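PDB 5E2G: beta-lactamase, which probably hydrolyses beta-lactams to substituted beta-amino acids, as a member of the class C family of serine beta-lactamases. Local coordinates for residues Ile153-Leu156 and Gly157-Thr160; Thr170-Glu173 and Gln174-Pro178; Arg347-Ala350 and Ala351-Leu355. All blocks are in the same frame, centred on the assembly; numbering follows the deposited sequence. Where two conformers were deposited one is given.

Contact 1: Ile153-Leu156 and Gly157-Thr160; sequences IGML and GWLT
Helix 150-164 of the beta-lactamase fold carries, on one side, an apolar cluster of Met-155, Trp-158 and Leu-159, and on another a threonine folded back on Leu-156. The chain of Met-155, present as selenomethionine and bent at chi2 and chi3, curls back to set its end against Leu-159. Its terminal CE reaches CG of Leu-159, 3.7 Å away, and CD2 of the same leucine at a like distance, the two chains crossing at a slant. With Trp-158 it runs alongside, pointing the same way. Met-155 SE lies 5.1 Å from the centroid of the five-membered ring of Trp-158, 44° off the ring normal, in an oblique Met-aromatic contact. This detail is doubtful, since Trp-158 was modelled in two conformers. A flexible, unbranched chain suits a place where it must fit leucines as well as an indole, and Leu-107, Leu-129 and Leu-133 from helices 104-108 and 126-135 also press on it.

The polar feature is Thr-160. Its OG1 stands beside its own backbone N (chi1 -60°) and donates to Leu-156 O at 2.8 Å, while Thr-160 N bonds to Leu-156 O at 3.0 Å. The two donors approach from opposite faces of the carbonyl plane. Leu-159 N bonds to Met-155 O at 3.1 Å in the ordinary helical manner. Doubly gripped, Leu-156 O satisfies the buried hydroxyl within the helix itself, and this lets threonine sit among Leu-71 and Ala-72 of helix 64-77 with its polar atom paired.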
loop_
_atom_site.group_PDB
_atom_site.type_symbol
_atom_site.label_atom_id
_atom_site.label_comp_id
_atom_site.label_asym_id
_atom_site.label_seq_id
_atom_site.Cartn_x
_atom_site.Cartn_y
_atom_site.Cartn_z
ATOM N N ILE A 153 5.976 -3.575 -9.037
ATOM C CA ILE A 153 5.602 -4.259 -7.804
ATOM C C ILE A 153 4.830 -5.542 -8.089
ATOM O O ILE A 153 4.911 -6.503 -7.312
ATOM C CB ILE A 153 4.801 -3.300 -6.915
ATOM C CG1 ILE A 153 4.140 -4.058 -5.762
ATOM C CG2 ILE A 153 3.781 -2.556 -7.764
ATOM C CD1 ILE A 153 5.102 -4.568 -4.716
ATOM N N GLY A 154 4.063 -5.579 -9.186
ATOM C CA GLY A 154 3.514 -6.847 -9.637
ATOM C C GLY A 154 4.586 -7.911 -9.671
ATOM O O GLY A 154 4.424 -8.995 -9.108
HETATM N N MSE A 155 5.729 -7.583 -10.259
HETATM C CA MSE A 155 6.845 -8.505 -10.346
HETATM C C MSE A 155 7.612 -8.674 -9.035
HETATM O O MSE A 155 8.278 -9.672 -8.847
HETATM C CB MSE A 155 7.805 -8.059 -11.449
HETATM C CG MSE A 155 7.324 -8.396 -12.843
HETATM SE SE MSE A 155 6.857 -10.289 -13.044
HETATM C CE MSE A 155 8.566 -11.103 -12.611
ATOM N N LEU A 156 7.538 -7.713 -8.120
ATOM C CA LEU A 156 8.193 -7.918 -6.832
ATOM C C LEU A 156 7.544 -9.075 -6.087
ATOM O O LEU A 156 8.235 -9.943 -5.543
ATOM C CB LEU A 156 8.153 -6.642 -5.985
ATOM C CG LEU A 156 8.842 -6.702 -4.612
ATOM C CD1 LEU A 156 10.347 -6.930 -4.749
ATOM C CD2 LEU A 156 8.563 -5.446 -3.796
ATOM N N GLY A 157 6.210 -9.110 -6.065
ATOM C CA GLY A 157 5.521 -10.185 -5.376
ATOM C C GLY A 157 5.707 -11.525 -6.058
ATOM O O GLY A 157 5.882 -12.549 -5.390
ATOM N N TRP A 158 5.650 -11.538 -7.394
ATOM C CA TRP A 158 5.880 -12.766 -8.145
ATOM C C TRP A 158 7.225 -13.374 -7.788
ATOM O O TRP A 158 7.319 -14.561 -7.460
ATOM C CB TRP A 158 5.816 -12.482 -9.647
ATOM C CG TRP A 158 4.938 -13.425 -10.406
ATOM C CD1 TRP A 158 3.596 -13.601 -10.237
ATOM C CD2 TRP A 158 5.326 -14.310 -11.466
ATOM N NE1 TRP A 158 3.124 -14.545 -11.118
ATOM C CE2 TRP A 158 4.166 -14.994 -11.884
ATOM C CE3 TRP A 158 6.541 -14.593 -12.098
ATOM C CZ2 TRP A 158 4.183 -15.943 -12.902
ATOM C CZ3 TRP A 158 6.554 -15.534 -13.116
ATOM C CH2 TRP A 158 5.382 -16.197 -13.507
ATOM N N LEU A 159 8.278 -12.556 -7.828
ATOM C CA LEU A 159 9.633 -13.055 -7.641
ATOM C C LEU A 159 9.891 -13.465 -6.201
ATOM O O LEU A 159 10.635 -14.420 -5.961
ATOM C CB LEU A 159 10.637 -11.997 -8.086
ATOM C CG LEU A 159 10.554 -11.655 -9.576
ATOM C CD1 LEU A 159 11.284 -10.346 -9.885
ATOM C CD2 LEU A 159 11.088 -12.797 -10.436
ATOM N N THR A 160 9.284 -12.765 -5.240
ATOM C CA THR A 160 9.374 -13.172 -3.838
ATOM C C THR A 160 8.749 -14.548 -3.618
ATOM O O THR A 160 9.294 -15.379 -2.881
ATOM C CB THR A 160 8.693 -12.132 -2.955
ATOM O OG1 THR A 160 9.345 -10.870 -3.122
ATOM C CG2 THR A 160 8.736 -12.554 -1.492
#

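Contact 2: Thr170-Glu173 and Gln174-Pro178; sequences TLME and QRLFP
The backbone bonds between Leu-171 and Leu-176 and between Met-172 and Phe-177 each span five residues. Leu-176 N donates to Leu-171 O at 3.0 Å, and Phe-177 N to Met-172 O at 2.9 Å, both nearly straight along the carbonyl. Arg-175 N gives Leu-171 O only a weak bond. Pro-178 has no N-H to offer, and its CD lies 3.2 Å from Glu-173 O.

Among contacts with the aromatic ring, Met-172 O lies 2.9 Å above the plane of the Phe-177 ring, toward its rim. Met-172 CB makes a CH-pi contact, 4.2 Å from the centroid, and the SE of this selenomethionine sits obliquely, 5.4 Å from the centroid of the Phe-177 ring, a Met-aromatic contact made possible by a chain bent at chi2 and chi3. Met-172 SE also meets Leu-176 CD2, 4.1 Å away, and both residues pack on Leu-67 of helix 64-77.

Of the charged chains, Arg-175 extends alongside Leu-171, with its CD 3.8 Å from Leu-171 CD2, and its NH2 forms a salt bridge with Asp-74. Glu-173 OE2 accepts from the N atoms of Ile-187 and Asn-188. In helix 168-180 the five-residue bonding marks a pi-type turn at 174-176, and Pro-178 a kink after it.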
loop_
_atom_site.group_PDB
_atom_site.type_symbol
_atom_site.label_atom_id
_atom_site.label_comp_id
_atom_site.label_asym_id
_atom_site.label_seq_id
_atom_site.Cartn_x
_atom_site.Cartn_y
_atom_site.Cartn_z
ATOM N N THR A 170 -1.196 -17.814 -1.340
ATOM C CA THR A 170 -1.018 -18.643 -0.149
ATOM C C THR A 170 -0.063 -17.993 0.844
ATOM O O THR A 170 -0.298 -18.021 2.055
ATOM C CB THR A 170 -0.509 -20.023 -0.568
ATOM O OG1 THR A 170 -1.464 -20.631 -1.444
ATOM C CG2 THR A 170 -0.281 -20.914 0.642
ATOM N N LEU A 171 1.029 -17.411 0.355
ATOM C CA LEU A 171 1.972 -16.729 1.235
ATOM C C LEU A 171 1.322 -15.558 1.956
ATOM O O LEU A 171 1.667 -15.261 3.100
ATOM C CB LEU A 171 3.173 -16.239 0.435
ATOM C CG LEU A 171 4.222 -17.264 0.004
ATOM C CD1 LEU A 171 5.133 -16.681 -1.058
ATOM C CD2 LEU A 171 5.014 -17.727 1.213
HETATM N N MSE A 172 0.385 -14.883 1.311
HETATM C CA MSE A 172 -0.258 -13.739 1.925
HETATM C C MSE A 172 -1.285 -14.175 2.977
HETATM O O MSE A 172 -1.312 -13.647 4.086
HETATM C CB MSE A 172 -0.915 -12.883 0.850
HETATM C CG MSE A 172 0.068 -12.336 -0.164
HETATM SE SE MSE A 172 1.264 -10.946 0.529
HETATM C CE MSE A 172 0.120 -9.407 0.202
ATOM N N GLU A 173 -2.119 -15.154 2.632
ATOM C CA GLU A 173 -3.229 -15.535 3.498
ATOM C C GLU A 173 -2.849 -16.553 4.573
ATOM O O GLU A 173 -3.461 -16.558 5.647
ATOM C CB GLU A 173 -4.382 -16.059 2.633
ATOM C CG GLU A 173 -4.812 -15.031 1.567
ATOM C CD GLU A 173 -6.067 -15.411 0.787
ATOM O OE1 GLU A 173 -6.393 -16.615 0.684
ATOM O OE2 GLU A 173 -6.734 -14.491 0.274
ATOM N N GLN A 174 -1.854 -17.402 4.333
ATOM C CA GLN A 174 -1.469 -18.407 5.314
ATOM C C GLN A 174 -0.201 -18.047 6.074
ATOM O O GLN A 174 0.172 -18.773 7.002
ATOM C CB GLN A 174 -1.286 -19.775 4.641
ATOM C CG GLN A 174 -2.448 -20.212 3.769
ATOM C CD GLN A 174 -3.764 -20.273 4.524
ATOM O OE1 GLN A 174 -3.801 -20.590 5.716
ATOM N NE2 GLN A 174 -4.854 -19.962 3.834
ATOM N N ARG A 175 0.471 -16.959 5.700
ATOM C CA ARG A 175 1.729 -16.579 6.324
ATOM C C ARG A 175 1.646 -15.152 6.834
ATOM O O ARG A 175 1.597 -14.933 8.043
ATOM C CB ARG A 175 2.876 -16.723 5.327
ATOM C CG ARG A 175 4.249 -16.944 5.923
ATOM C CD ARG A 175 5.395 -16.886 4.863
ATOM N NE ARG A 175 6.705 -16.545 5.424
ATOM C CZ ARG A 175 7.448 -17.353 6.176
ATOM N NH1 ARG A 175 7.014 -18.568 6.485
ATOM N NH2 ARG A 175 8.622 -16.935 6.634
ATOM N N LEU A 176 1.616 -14.172 5.929
ATOM C CA LEU A 176 1.753 -12.778 6.346
ATOM C C LEU A 176 0.562 -12.316 7.182
ATOM O O LEU A 176 0.735 -11.845 8.311
ATOM C CB LEU A 176 1.935 -11.870 5.127
ATOM C CG LEU A 176 2.115 -10.389 5.479
ATOM C CD1 LEU A 176 3.387 -10.188 6.277
ATOM C CD2 LEU A 176 2.111 -9.482 4.261
ATOM N N PHE A 177 -0.655 -12.427 6.631
ATOM C CA PHE A 177 -1.843 -11.897 7.301
ATOM C C PHE A 177 -2.048 -12.487 8.690
ATOM O O PHE A 177 -2.217 -11.711 9.643
ATOM C CB PHE A 177 -3.086 -12.122 6.433
ATOM C CG PHE A 177 -3.036 -11.456 5.078
ATOM C CD1 PHE A 177 -2.149 -10.419 4.809
ATOM C CD2 PHE A 177 -3.897 -11.871 4.071
ATOM C CE1 PHE A 177 -2.122 -9.815 3.573
ATOM C CE2 PHE A 177 -3.873 -11.271 2.832
ATOM C CZ PHE A 177 -2.987 -10.243 2.582
ATOM N N PRO A 178 -2.040 -13.813 8.889
ATOM C CA PRO A 178 -2.192 -14.328 10.260
ATOM C C PRO A 178 -1.050 -13.952 11.181
ATOM O O PRO A 178 -1.251 -13.898 12.398
ATOM C CB PRO A 178 -2.272 -15.850 10.066
ATOM C CG PRO A 178 -1.673 -16.103 8.745
ATOM C CD PRO A 178 -1.994 -14.912 7.909
#

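Contact 3: Arg347-Ala350 and Ala351-Leu355; sequences RVKA and AYRIL
Lys-349 and Arg-353, one helical turn apart, lie side by side and point the same way. The guanidinium of Arg-353 lays a face over Lys-349 CB, with Arg-353 NH1 3.5 Å from Lys-349 CB, and Lys-349 CD is 3.6 Å from Arg-353 NH2. It is the aliphatic part of the lysine that the flat group meets. The charged ends stay apart, Lys-349 NZ standing 5.3 Å from Arg-353 NH2, and Lys-349 NZ makes a salt bridge with Glu-346, which would offset some of the like-charge repulsion. Arg-353 reaches this place with CG beside its backbone N (chi1 -58°) and an extended chain beyond, bringing its CG within 3.1 Å of Lys-349 O.

This pair belongs to helix 344-357, which covers one side of the large antiparallel sheet next to helix 3-21, as in the alpha/beta domain of serine beta-lactamases. Ala-351 is small enough to let the helix lie close to Tyr-323 and Ile-334. Ile-354 swings its CG1 to 3.1 Å from Ala-350 O, the same oxygen that accepts from Ile-354 N at 2.8 Å. Arg-347 takes no side-chain part in the pairing; its guanidinium bonds to Val-342 O, Ser-316 OG and Thr-322 O.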
loop_
_atom_site.group_PDB
_atom_site.type_symbol
_atom_site.label_atom_id
_atom_site.label_comp_id
_atom_site.label_asym_id
_atom_site.label_seq_id
_atom_site.Cartn_x
_atom_site.Cartn_y
_atom_site.Cartn_z
ATOM N N ARG A 347 -7.664 13.322 0.748
ATOM C CA ARG A 347 -7.327 12.355 1.789
ATOM C C ARG A 347 -6.139 12.849 2.602
ATOM O O ARG A 347 -6.105 12.704 3.833
ATOM C CB ARG A 347 -7.013 10.990 1.175
ATOM C CG ARG A 347 -7.830 10.643 -0.044
ATOM C CD ARG A 347 -7.321 9.367 -0.709
ATOM N NE ARG A 347 -7.792 9.277 -2.084
ATOM C CZ ARG A 347 -7.385 8.368 -2.956
ATOM N NH1 ARG A 347 -6.494 7.461 -2.595
ATOM N NH2 ARG A 347 -7.858 8.368 -4.191
ATOM N N VAL A 348 -5.157 13.445 1.925
ATOM C CA VAL A 348 -3.960 13.934 2.597
ATOM C C VAL A 348 -4.326 15.035 3.581
ATOM O O VAL A 348 -3.907 15.012 4.745
ATOM C CB VAL A 348 -2.930 14.412 1.560
ATOM C CG1 VAL A 348 -1.766 15.083 2.239
ATOM C CG2 VAL A 348 -2.460 13.247 0.714
ATOM N N LYS A 349 -5.141 15.998 3.132
ATOM C CA LYS A 349 -5.475 17.145 3.971
ATOM C C LYS A 349 -6.227 16.715 5.219
ATOM O O LYS A 349 -5.958 17.219 6.316
ATOM C CB LYS A 349 -6.310 18.154 3.188
ATOM C CG LYS A 349 -5.594 18.846 2.055
ATOM C CD LYS A 349 -6.545 19.793 1.353
ATOM C CE LYS A 349 -6.256 19.863 -0.133
ATOM N NZ LYS A 349 -7.440 20.394 -0.876
ATOM N N ALA A 350 -7.174 15.784 5.073
ATOM C CA ALA A 350 -7.946 15.331 6.224
ATOM C C ALA A 350 -7.065 14.581 7.219
ATOM O O ALA A 350 -7.161 14.801 8.431
ATOM C CB ALA A 350 -9.115 14.469 5.750
ATOM N N ALA A 351 -6.191 13.701 6.729
ATOM C CA ALA A 351 -5.271 13.009 7.622
ATOM C C ALA A 351 -4.378 13.996 8.362
ATOM O O ALA A 351 -4.155 13.865 9.570
ATOM C CB ALA A 351 -4.429 12.015 6.826
ATOM N N TYR A 352 -3.860 14.993 7.649
ATOM C CA TYR A 352 -2.978 15.974 8.270
ATOM C C TYR A 352 -3.708 16.756 9.352
ATOM O O TYR A 352 -3.165 16.985 10.438
ATOM C CB TYR A 352 -2.421 16.911 7.198
ATOM C CG TYR A 352 -1.260 17.793 7.622
ATOM C CD1 TYR A 352 0.031 17.290 7.694
ATOM C CD2 TYR A 352 -1.453 19.139 7.907
ATOM C CE1 TYR A 352 1.097 18.092 8.056
ATOM C CE2 TYR A 352 -0.391 19.956 8.272
ATOM C CZ TYR A 352 0.884 19.426 8.342
ATOM O OH TYR A 352 1.937 20.242 8.704
ATOM N N ARG A 353 -4.946 17.163 9.082
ATOM C CA ARG A 353 -5.727 17.862 10.096
ATOM C C ARG A 353 -6.067 16.940 11.257
ATOM O O ARG A 353 -5.879 17.303 12.423
ATOM C CB ARG A 353 -7.000 18.430 9.476
ATOM C CG ARG A 353 -6.739 19.387 8.335
ATOM C CD ARG A 353 -8.035 19.929 7.772
ATOM N NE ARG A 353 -7.840 20.710 6.550
ATOM C CZ ARG A 353 -8.290 20.347 5.353
ATOM N NH1 ARG A 353 -8.966 19.209 5.213
ATOM N NH2 ARG A 353 -8.071 21.120 4.295
ATOM N N ILE A 354 -6.562 15.737 10.957
ATOM C CA ILE A 354 -6.929 14.797 12.012
ATOM C C ILE A 354 -5.718 14.470 12.874
ATOM O O ILE A 354 -5.742 14.646 14.095
ATOM C CB ILE A 354 -7.551 13.527 11.415
ATOM C CG1 ILE A 354 -8.930 13.829 10.847
ATOM C CG2 ILE A 354 -7.661 12.455 12.472
ATOM C CD1 ILE A 354 -9.460 12.729 9.971
ATOM N N LEU A 355 -4.635 13.999 12.249
ATOM C CA LEU A 355 -3.453 13.647 13.032
ATOM C C LEU A 355 -2.878 14.855 13.770
ATOM O O LEU A 355 -2.347 14.709 14.877
ATOM C CB LEU A 355 -2.395 13.007 12.138
ATOM C CG LEU A 355 -2.731 11.586 11.687
ATOM C CD1 LEU A 355 -1.491 10.903 11.145
ATOM C CD2 LEU A 355 -3.355 10.778 12.821
#

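Overall arrangement
Contacts 1 and 2 sit on consecutive helices, 150-164 and 168-180; their centres are 15 Å apart and their nearest atoms about 5 Å, without touching. Helix 64-77 joins them: Thr-160 and Leu-171 both meet Leu-71. That helix carries Lys-65, which with Ser-62 fits the SxxK pattern of serine beta-lactamases and probably belongs to the active site; the loosely ordered Ile-153 side chain touches it. Contact 2 has a thiocyanate ion, probably from the crystallisation liquor, about 4 Å from the side chain of Arg-175. Contact 3 lies across the chain's centre, its centre 31 Å from each of the others, and reaches strand 309-316, home of the likely site residue Lys-313, through Arg-347.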